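Local coordinates for multidrug resistance protein (Vibrio cholerae, PDB 1YC9) that serves as the trimeric outer-membrane channel of a multidrug efflux system and could be involved in resistance to puromycin, acriflavine and tetraphenylarsonium chloride, at residues 25-30 and 38-43; 145-150 and 222-227; 216-221 and 229-234. The protein carries 1 engineered substitution. One frame throughout, in Å; residues are numbered along the deposited sequence.

Contact 1. Residues 25-30 and 38-43; sequences NWWQRY and LIEEAL
Trp-27 and Ile-39 meet in a CH-pi contact that folds the chain's N-terminal 3-10 turn, residues 26-30, back against helix 33-44. VceC belongs to the outer membrane factors, whose long helices form a periplasmic tunnel below a membrane beta-barrel, and this contact lies in the mixed helix-and-loop belt partway along that tunnel. No hydrogen bond joins the two segments; the indole does nearly all the work for residues 25-30. The methyl CG2 of Ile-39 sits 3.5 Å from the centroid of the Trp-27 six-membered ring and only 8° off its normal, so it rests squarely over one face. The other methyl of the same residue, CD1, reaches along the indole toward its root, 3.6 Å from Trp-27 CG, and the ring is thus spanned by a single branched side chain. CA of Asn-25 lies over the opposite face, toward the rim, which leaves the indole clasped between its own turn and the helix. Trp-27 CG lies between the backbone N and the carbonyl carbon (chi1 51°), which turns the indole toward helix 33-44, one face against Ile-39. CD1 of Leu-43, pointing back against the Trp-27 side chain, reaches CH2 of the indole at 3.6 Å. Trp-26 packs on helices 117-183 and 398-433 and Tyr-30 on the latter, so the turn is held on several sides, while Ile-39 touches Ile-147 of helix 117-183. At the more open margin, the extended Glu-40 side chain brings its carboxylate to the indole edge, the two planes 54° apart. There OE2 lies near the ring plane, 3.6 Å from Trp-27 NE1 and 3.7 Å from Gln-28 NE2.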
loop_
_atom_site.group_PDB
_atom_site.type_symbol
_atom_site.label_atom_id
_atom_site.label_comp_id
_atom_site.label_asym_id
_atom_site.label_seq_id
_atom_site.Cartn_x
_atom_site.Cartn_y
_atom_site.Cartn_z
ATOM N N ASN A 25 -21.288 -13.517 -16.030
ATOM C CA ASN A 25 -22.110 -12.751 -15.089
ATOM C C ASN A 25 -22.577 -13.615 -13.919
ATOM O O ASN A 25 -23.763 -13.755 -13.654
ATOM C CB ASN A 25 -23.298 -12.117 -15.803
ATOM C CG ASN A 25 -22.872 -11.204 -16.950
ATOM O OD1 ASN A 25 -21.814 -10.616 -16.929
ATOM N ND2 ASN A 25 -23.729 -11.070 -17.939
ATOM N N TRP A 26 -21.604 -14.127 -13.179
ATOM C CA TRP A 26 -21.790 -15.147 -12.158
ATOM C C TRP A 26 -22.712 -14.761 -11.004
ATOM O O TRP A 26 -23.266 -15.616 -10.330
ATOM C CB TRP A 26 -20.404 -15.597 -11.630
ATOM C CG TRP A 26 -19.573 -14.401 -11.217
ATOM C CD1 TRP A 26 -18.643 -13.761 -11.962
ATOM C CD2 TRP A 26 -19.652 -13.670 -9.958
ATOM N NE1 TRP A 26 -18.152 -12.673 -11.270
ATOM C CE2 TRP A 26 -18.742 -12.599 -10.036
ATOM C CE3 TRP A 26 -20.412 -13.806 -8.797
ATOM C CZ2 TRP A 26 -18.562 -11.668 -8.980
ATOM C CZ3 TRP A 26 -20.241 -12.889 -7.756
ATOM C CH2 TRP A 26 -19.326 -11.838 -7.854
ATOM N N TRP A 27 -22.846 -13.462 -10.748
ATOM C CA TRP A 27 -23.675 -12.958 -9.656
ATOM C C TRP A 27 -25.163 -13.234 -9.901
ATOM O O TRP A 27 -25.968 -13.263 -8.949
ATOM C CB TRP A 27 -23.479 -11.455 -9.482
ATOM C CG TRP A 27 -23.620 -10.682 -10.762
ATOM C CD1 TRP A 27 -24.771 -10.170 -11.293
ATOM C CD2 TRP A 27 -22.570 -10.322 -11.659
ATOM N NE1 TRP A 27 -24.495 -9.518 -12.467
ATOM C CE2 TRP A 27 -23.151 -9.605 -12.720
ATOM C CE3 TRP A 27 -21.179 -10.562 -11.690
ATOM C CZ2 TRP A 27 -22.408 -9.123 -13.785
ATOM C CZ3 TRP A 27 -20.441 -10.068 -12.749
ATOM C CH2 TRP A 27 -21.062 -9.360 -13.788
ATOM N N GLN A 28 -25.512 -13.439 -11.174
ATOM C CA GLN A 28 -26.893 -13.755 -11.529
ATOM C C GLN A 28 -27.375 -15.050 -10.910
ATOM O O GLN A 28 -28.578 -15.223 -10.739
ATOM C CB GLN A 28 -27.095 -13.748 -13.065
ATOM C CG GLN A 28 -26.996 -12.372 -13.687
ATOM C CD GLN A 28 -27.017 -12.410 -15.210
ATOM O OE1 GLN A 28 -26.909 -13.478 -15.820
ATOM N NE2 GLN A 28 -27.105 -11.268 -15.808
ATOM N N ARG A 29 -26.465 -15.956 -10.575
ATOM C CA ARG A 29 -26.883 -17.205 -9.992
ATOM C C ARG A 29 -27.567 -17.041 -8.643
ATOM O O ARG A 29 -28.293 -17.933 -8.230
ATOM C CB ARG A 29 -25.756 -18.250 -10.008
ATOM C CG ARG A 29 -24.953 -18.458 -8.748
ATOM C CD ARG A 29 -23.983 -19.657 -8.870
ATOM N NE ARG A 29 -24.348 -20.832 -8.062
ATOM C CZ ARG A 29 -24.583 -22.068 -8.534
ATOM N NH1 ARG A 29 -24.887 -23.048 -7.687
ATOM N NH2 ARG A 29 -24.534 -22.346 -9.837
ATOM N N TYR A 30 -27.411 -15.883 -7.975
ATOM C CA TYR A 30 -28.063 -15.653 -6.685
ATOM C C TYR A 30 -29.517 -15.161 -6.781
ATOM O O TYR A 30 -30.188 -15.004 -5.772
ATOM C CB TYR A 30 -27.198 -14.726 -5.778
ATOM C CG TYR A 30 -25.799 -15.226 -5.668
ATOM C CD1 TYR A 30 -25.529 -16.428 -5.032
ATOM C CD2 TYR A 30 -24.735 -14.547 -6.265
ATOM C CE1 TYR A 30 -24.258 -16.935 -4.971
ATOM C CE2 TYR A 30 -23.412 -15.064 -6.184
ATOM C CZ TYR A 30 -23.189 -16.218 -5.521
ATOM O OH TYR A 30 -21.918 -16.758 -5.460
ATOM N N LEU A 38 -26.911 -3.504 -9.151
ATOM C CA LEU A 38 -25.742 -2.862 -8.545
ATOM C C LEU A 38 -24.474 -3.199 -9.320
ATOM O O LEU A 38 -23.724 -2.308 -9.677
ATOM C CB LEU A 38 -25.594 -3.307 -7.078
ATOM C CG LEU A 38 -26.632 -2.721 -6.126
ATOM C CD1 LEU A 38 -26.631 -3.435 -4.790
ATOM C CD2 LEU A 38 -26.388 -1.252 -5.945
ATOM N N ILE A 39 -24.267 -4.469 -9.637
ATOM C CA ILE A 39 -23.053 -4.833 -10.329
ATOM C C ILE A 39 -23.095 -4.266 -11.763
ATOM O O ILE A 39 -22.146 -3.623 -12.248
ATOM C CB ILE A 39 -22.824 -6.324 -10.245
ATOM C CG1 ILE A 39 -22.500 -6.677 -8.783
ATOM C CG2 ILE A 39 -21.717 -6.743 -11.166
ATOM C CD1 ILE A 39 -22.349 -8.143 -8.513
ATOM N N GLU A 40 -24.232 -4.439 -12.428
ATOM C CA GLU A 40 -24.397 -3.913 -13.773
ATOM C C GLU A 40 -24.143 -2.417 -13.902
ATOM O O GLU A 40 -23.440 -2.005 -14.810
ATOM C CB GLU A 40 -25.764 -4.302 -14.300
ATOM C CG GLU A 40 -25.768 -5.803 -14.560
ATOM C CD GLU A 40 -27.027 -6.594 -14.604
ATOM O OE1 GLU A 40 -28.085 -5.953 -14.736
ATOM O OE2 GLU A 40 -26.994 -7.833 -14.407
ATOM N N GLU A 41 -24.654 -1.632 -12.957
ATOM C CA GLU A 41 -24.391 -0.194 -12.872
ATOM C C GLU A 41 -22.893 0.105 -12.789
ATOM O O GLU A 41 -22.389 0.961 -13.529
ATOM C CB GLU A 41 -25.082 0.434 -11.651
ATOM C CG GLU A 41 -26.582 0.609 -11.758
ATOM C CD GLU A 41 -27.200 0.905 -10.379
ATOM O OE1 GLU A 41 -26.802 1.885 -9.735
ATOM O OE2 GLU A 41 -28.057 0.141 -9.915
ATOM N N ALA A 42 -22.212 -0.572 -11.868
ATOM C CA ALA A 42 -20.786 -0.383 -11.642
ATOM C C ALA A 42 -19.973 -0.747 -12.881
ATOM O O ALA A 42 -18.997 -0.107 -13.156
ATOM C CB ALA A 42 -20.304 -1.227 -10.473
ATOM N N LEU A 43 -20.358 -1.824 -13.584
ATOM C CA LEU A 43 -19.640 -2.246 -14.783
ATOM C C LEU A 43 -19.950 -1.423 -16.063
ATOM O O LEU A 43 -19.266 -1.554 -17.064
ATOM C CB LEU A 43 -19.879 -3.735 -15.015
ATOM C CG LEU A 43 -19.259 -4.644 -13.932
ATOM C CD1 LEU A 43 -19.523 -6.129 -14.256
ATOM C CD2 LEU A 43 -17.759 -4.402 -13.697
#

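Contact 2. Residues 145-150 and 222-227; sequences TSIANA and ALVGQG
With CG anti to the carbonyl carbon (chi1 -74°) and the chain then extended (chi2 165°), Leu-223 directs its two methyls at helix 117-183, where Ser-146 and Ala-150 receive them one turn apart. CD1 approaches CB of Ala-150 to 3.6 Å, while CD2 lies 3.8 Å from OG of Ser-146. That hydroxyl has its polar partner elsewhere, in a hydrogen bond to the carbonyl oxygen of Ile-143 in its own helix, so toward the leucine it offers a van der Waals surface. Ile-147 supplies the other half of the contact. Its side chain runs past that of Leu-223 in the opposite direction, bringing CG1 to within 3.9 Å of the Leu-223 CB. Beyond it, the terminal CD1 meets the methyl CG1 of Val-224 at 3.7 Å, with these two side chains crossing at about a right angle. The contact is mainly aliphatic and has no hydrogen bond between its segments, and it falls just where helix 189-223 stops. A Schellman motif ends that helix: Gly-225 is its C-prime residue, with positive phi (81°), and its N bonds to the carbonyl oxygen of Ala-222 at 2.9 Å. The companion bond runs from Gln-226 N to the oxygen of Ala-221. Leu-223, in the last turn, and Val-224, the first residue to leave helical angles, therefore close the end of one long helix against the middle of another. Helix 33-44 borders the same apolar patch through Ala-42, which touches both Ile-147 and Val-224; helix 398-433 packs on Thr-145, Ala-148 and Asn-149, and Ala-222 meets His-354 of the second subunit.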
loop_
_atom_site.group_PDB
_atom_site.type_symbol
_atom_site.label_atom_id
_atom_site.label_comp_id
_atom_site.label_asym_id
_atom_site.label_seq_id
_atom_site.Cartn_x
_atom_site.Cartn_y
_atom_site.Cartn_z
ATOM N N THR A 145 -16.799 -8.530 -7.300
ATOM C CA THR A 145 -16.690 -9.231 -6.045
ATOM C C THR A 145 -16.717 -8.239 -4.871
ATOM O O THR A 145 -17.218 -8.604 -3.817
ATOM C CB THR A 145 -15.481 -10.140 -5.924
ATOM O OG1 THR A 145 -14.257 -9.391 -6.040
ATOM C CG2 THR A 145 -15.458 -11.151 -7.015
ATOM N N SER A 146 -16.170 -7.029 -5.038
ATOM C CA SER A 146 -16.194 -6.062 -3.932
ATOM C C SER A 146 -17.642 -5.683 -3.610
ATOM O O SER A 146 -18.026 -5.691 -2.464
ATOM C CB SER A 146 -15.314 -4.846 -4.222
ATOM O OG SER A 146 -15.909 -4.071 -5.224
ATOM N N ILE A 147 -18.461 -5.479 -4.647
ATOM C CA ILE A 147 -19.878 -5.263 -4.511
ATOM C C ILE A 147 -20.622 -6.455 -3.912
ATOM O O ILE A 147 -21.359 -6.309 -2.945
ATOM C CB ILE A 147 -20.517 -4.818 -5.877
ATOM C CG1 ILE A 147 -19.986 -3.473 -6.318
ATOM C CG2 ILE A 147 -22.033 -4.803 -5.757
ATOM C CD1 ILE A 147 -20.129 -3.234 -7.784
ATOM N N ALA A 148 -20.394 -7.670 -4.423
ATOM C CA ALA A 148 -21.043 -8.851 -3.881
ATOM C C ALA A 148 -20.705 -9.094 -2.412
ATOM O O ALA A 148 -21.572 -9.462 -1.634
ATOM C CB ALA A 148 -20.669 -10.071 -4.701
ATOM N N ASN A 149 -19.437 -8.908 -2.027
ATOM C CA ASN A 149 -19.009 -9.059 -0.635
ATOM C C ASN A 149 -19.624 -8.003 0.293
ATOM O O ASN A 149 -20.074 -8.365 1.385
ATOM C CB ASN A 149 -17.500 -9.130 -0.484
ATOM C CG ASN A 149 -16.946 -10.496 -0.893
ATOM O OD1 ASN A 149 -17.317 -11.517 -0.360
ATOM N ND2 ASN A 149 -16.075 -10.489 -1.853
ATOM N N ALA A 150 -19.765 -6.778 -0.208
ATOM C CA ALA A 150 -20.428 -5.722 0.543
ATOM C C ALA A 150 -21.928 -6.059 0.702
ATOM O O ALA A 150 -22.501 -5.884 1.778
ATOM C CB ALA A 150 -20.182 -4.383 -0.075
ATOM N N ALA A 222 -21.160 3.920 -2.914
ATOM C CA ALA A 222 -19.826 4.337 -3.323
ATOM C C ALA A 222 -19.167 3.292 -4.253
ATOM O O ALA A 222 -18.507 3.654 -5.264
ATOM C CB ALA A 222 -18.936 4.593 -2.096
ATOM N N LEU A 223 -19.387 2.032 -3.947
ATOM C CA LEU A 223 -18.788 0.927 -4.721
ATOM C C LEU A 223 -19.291 0.901 -6.146
ATOM O O LEU A 223 -18.541 0.440 -7.020
ATOM C CB LEU A 223 -18.983 -0.455 -4.081
ATOM C CG LEU A 223 -18.102 -0.691 -2.861
ATOM C CD1 LEU A 223 -18.581 -1.887 -2.065
ATOM C CD2 LEU A 223 -16.645 -0.920 -3.236
ATOM N N VAL A 224 -20.499 1.416 -6.385
ATOM C CA VAL A 224 -21.035 1.474 -7.719
ATOM C C VAL A 224 -20.861 2.867 -8.330
ATOM O O VAL A 224 -21.446 3.166 -9.369
ATOM C CB VAL A 224 -22.481 0.907 -7.831
ATOM C CG1 VAL A 224 -22.541 -0.445 -7.156
ATOM C CG2 VAL A 224 -23.500 1.828 -7.220
ATOM N N GLY A 225 -20.063 3.713 -7.690
ATOM C CA GLY A 225 -19.681 4.976 -8.251
ATOM C C GLY A 225 -20.718 6.021 -8.089
ATOM O O GLY A 225 -20.775 6.978 -8.855
ATOM N N GLN A 226 -21.556 5.878 -7.082
ATOM C CA GLN A 226 -22.630 6.839 -6.914
ATOM C C GLN A 226 -22.549 7.534 -5.593
ATOM O O GLN A 226 -21.795 7.142 -4.692
ATOM C CB GLN A 226 -24.004 6.204 -7.216
ATOM C CG GLN A 226 -24.083 5.873 -8.714
ATOM C CD GLN A 226 -25.223 4.951 -9.097
ATOM O OE1 GLN A 226 -26.378 5.289 -8.876
ATOM N NE2 GLN A 226 -24.913 3.814 -9.717
ATOM N N GLY A 227 -23.220 8.678 -5.555
ATOM C CA GLY A 227 -23.328 9.454 -4.360
ATOM C C GLY A 227 -24.255 8.700 -3.428
ATOM O O GLY A 227 -24.826 7.663 -3.774
#

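Contact 3. Residues 216-221 and 229-234; sequences QKNALA and DRAASI
The ammonium nitrogen NZ of Lys-217 is gripped by three oxygens: a water at 2.8 Å, the hydroxyl of Tyr-158, and the carbonyl oxygen of Ile-234. The last is a weak hydrogen bond, with NZ and O of Ile-234 3.0 Å apart. The same water donates to the carbonyl oxygen of Ala-231 at 2.9 Å, so the lysine is tied to the loop after helix 189-223 both directly and through solvent. An extended chain beyond CG carries NZ this far, and on its way the lysine slides past Ile-234, running in the opposite direction, with CG about 4.0 Å from the Ile-234 CB. Beneath this polar end, CB of Ala-231 rests 3.4 Å from the backbone oxygen of Lys-217 and 4.0 Å from CB of Ala-221. The small side chain of Ala-231 is consistent with the close approach of the backbones, 5.0 Å between CA of Lys-217 and CA of Ala-231. CD1 of Ile-234 fits in beside Leu-220, 3.8 Å from its CB. The loop thus doubles back onto the last turns of the helix it has just left. Leu-220 also packs on helix 117-183, Arg-230 lies against helix 33-44, and Asn-218 hydrogen-bonds Asp-358 and Thr-361 of the second subunit.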
loop_
_atom_site.group_PDB
_atom_site.type_symbol
_atom_site.label_atom_id
_atom_site.label_comp_id
_atom_site.label_asym_id
_atom_site.label_seq_id
_atom_site.Cartn_x
_atom_site.Cartn_y
_atom_site.Cartn_z
ATOM N N GLN A 216 -23.542 0.390 5.519
ATOM C CA GLN A 216 -23.283 -0.574 4.467
ATOM C C GLN A 216 -23.961 -0.185 3.143
ATOM O O GLN A 216 -23.391 -0.345 2.068
ATOM C CB GLN A 216 -23.738 -1.938 4.884
ATOM C CG GLN A 216 -23.128 -3.014 3.987
ATOM C CD GLN A 216 -21.611 -3.210 4.195
ATOM O OE1 GLN A 216 -21.008 -3.874 3.409
ATOM N NE2 GLN A 216 -21.023 -2.629 5.242
ATOM N N LYS A 217 -25.139 0.404 3.215
ATOM C CA LYS A 217 -25.772 0.973 2.017
ATOM C C LYS A 217 -24.975 2.138 1.414
ATOM O O LYS A 217 -24.861 2.252 0.190
ATOM C CB LYS A 217 -27.180 1.468 2.297
ATOM C CG LYS A 217 -28.159 0.359 2.590
ATOM C CD LYS A 217 -29.481 0.951 3.099
ATOM C CE LYS A 217 -30.494 -0.178 3.262
ATOM N NZ LYS A 217 -31.834 0.291 3.614
ATOM N N ASN A 218 -24.447 2.996 2.279
ATOM C CA ASN A 218 -23.580 4.054 1.852
ATOM C C ASN A 218 -22.378 3.442 1.094
ATOM O O ASN A 218 -21.994 3.968 0.047
ATOM C CB ASN A 218 -23.084 4.907 3.010
ATOM C CG ASN A 218 -24.201 5.699 3.714
ATOM O OD1 ASN A 218 -25.341 5.748 3.248
ATOM N ND2 ASN A 218 -23.872 6.270 4.833
ATOM N N ALA A 219 -21.809 2.358 1.610
ATOM C CA ALA A 219 -20.601 1.787 1.026
ATOM C C ALA A 219 -20.914 1.197 -0.361
ATOM O O ALA A 219 -20.119 1.342 -1.314
ATOM C CB ALA A 219 -19.981 0.742 1.935
ATOM N N LEU A 220 -22.045 0.517 -0.437
ATOM C CA LEU A 220 -22.551 -0.018 -1.713
ATOM C C LEU A 220 -22.765 1.080 -2.746
ATOM O O LEU A 220 -22.337 0.949 -3.884
ATOM C CB LEU A 220 -23.816 -0.829 -1.523
ATOM C CG LEU A 220 -23.671 -2.237 -0.955
ATOM C CD1 LEU A 220 -24.982 -2.834 -0.353
ATOM C CD2 LEU A 220 -23.106 -3.214 -2.037
ATOM N N ALA A 221 -23.357 2.202 -2.352
ATOM C CA ALA A 221 -23.512 3.321 -3.243
ATOM C C ALA A 221 -22.154 3.771 -3.795
ATOM O O ALA A 221 -22.018 3.974 -5.002
ATOM C CB ALA A 221 -24.194 4.485 -2.541
ATOM N N ASP A 229 -27.317 9.268 -2.439
ATOM C CA ASP A 229 -28.731 9.103 -2.849
ATOM C C ASP A 229 -29.093 7.732 -3.448
ATOM O O ASP A 229 -30.245 7.295 -3.404
ATOM C CB ASP A 229 -29.091 10.138 -3.925
ATOM C CG ASP A 229 -29.528 11.470 -3.340
ATOM O OD1 ASP A 229 -28.859 11.973 -2.405
ATOM O OD2 ASP A 229 -30.531 12.086 -3.765
ATOM N N ARG A 230 -28.129 7.083 -4.076
ATOM C CA ARG A 230 -28.291 5.709 -4.498
ATOM C C ARG A 230 -28.537 4.762 -3.318
ATOM O O ARG A 230 -29.162 3.687 -3.474
ATOM C CB ARG A 230 -27.044 5.262 -5.275
ATOM C CG ARG A 230 -27.067 3.852 -5.777
ATOM C CD ARG A 230 -28.231 3.611 -6.756
ATOM N NE ARG A 230 -28.324 2.264 -7.275
ATOM C CZ ARG A 230 -29.006 1.275 -6.725
ATOM N NH1 ARG A 230 -29.062 0.106 -7.350
ATOM N NH2 ARG A 230 -29.626 1.426 -5.565
ATOM N N ALA A 231 -27.996 5.106 -2.163
ATOM C CA ALA A 231 -28.134 4.250 -0.990
ATOM C C ALA A 231 -29.596 4.182 -0.491
ATOM O O ALA A 231 -30.010 3.174 0.113
ATOM C CB ALA A 231 -27.211 4.741 0.111
ATOM N N ALA A 232 -30.363 5.235 -0.804
ATOM C CA ALA A 232 -31.745 5.418 -0.325
ATOM C C ALA A 232 -32.698 4.457 -0.948
ATOM O O ALA A 232 -33.781 4.211 -0.412
ATOM C CB ALA A 232 -32.224 6.857 -0.610
ATOM N N SER A 233 -32.319 3.907 -2.085
ATOM C CA SER A 233 -33.166 2.961 -2.771
ATOM C C SER A 233 -32.637 1.540 -2.601
ATOM O O SER A 233 -33.130 0.624 -3.217
ATOM C CB SER A 233 -33.311 3.356 -4.237
ATOM O OG SER A 233 -32.083 3.244 -4.921
ATOM N N ILE A 234 -31.636 1.332 -1.759
ATOM C CA ILE A 234 -31.197 -0.034 -1.504
ATOM C C ILE A 234 -32.054 -0.682 -0.430
ATOM O O ILE A 234 -32.193 -0.140 0.657
ATOM C CB ILE A 234 -29.705 -0.119 -1.097
ATOM C CG1 ILE A 234 -28.836 0.462 -2.204
ATOM C CG2 ILE A 234 -29.358 -1.576 -0.809
ATOM C CD1 ILE A 234 -27.302 0.523 -1.866
HETATM O O HOH W 1 -32.122 2.583 1.994
#

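In the fold
All three contacts lie where helix 33-44, helix 117-183 and the end of helix 189-223 come together. Contact 3 is the most buried and the one with polar bonds between its segments. Contacts 1 and 2 are partly buried and mainly apolar, with no hydrogen bonds between their segments; the former is built on an aromatic face with a polar margin, the latter on aliphatic branches. Contacts 1 and 3 each fold a loop onto an adjoining helix, whereas contact 2 joins two long helices. Contacts 2 and 3 share helix 189-223 and both reach the second subunit. Glu-41 links all three, through a hydrogen bond to Gln-226 of contact 2 and a salt bridge to Arg-230 of contact 3.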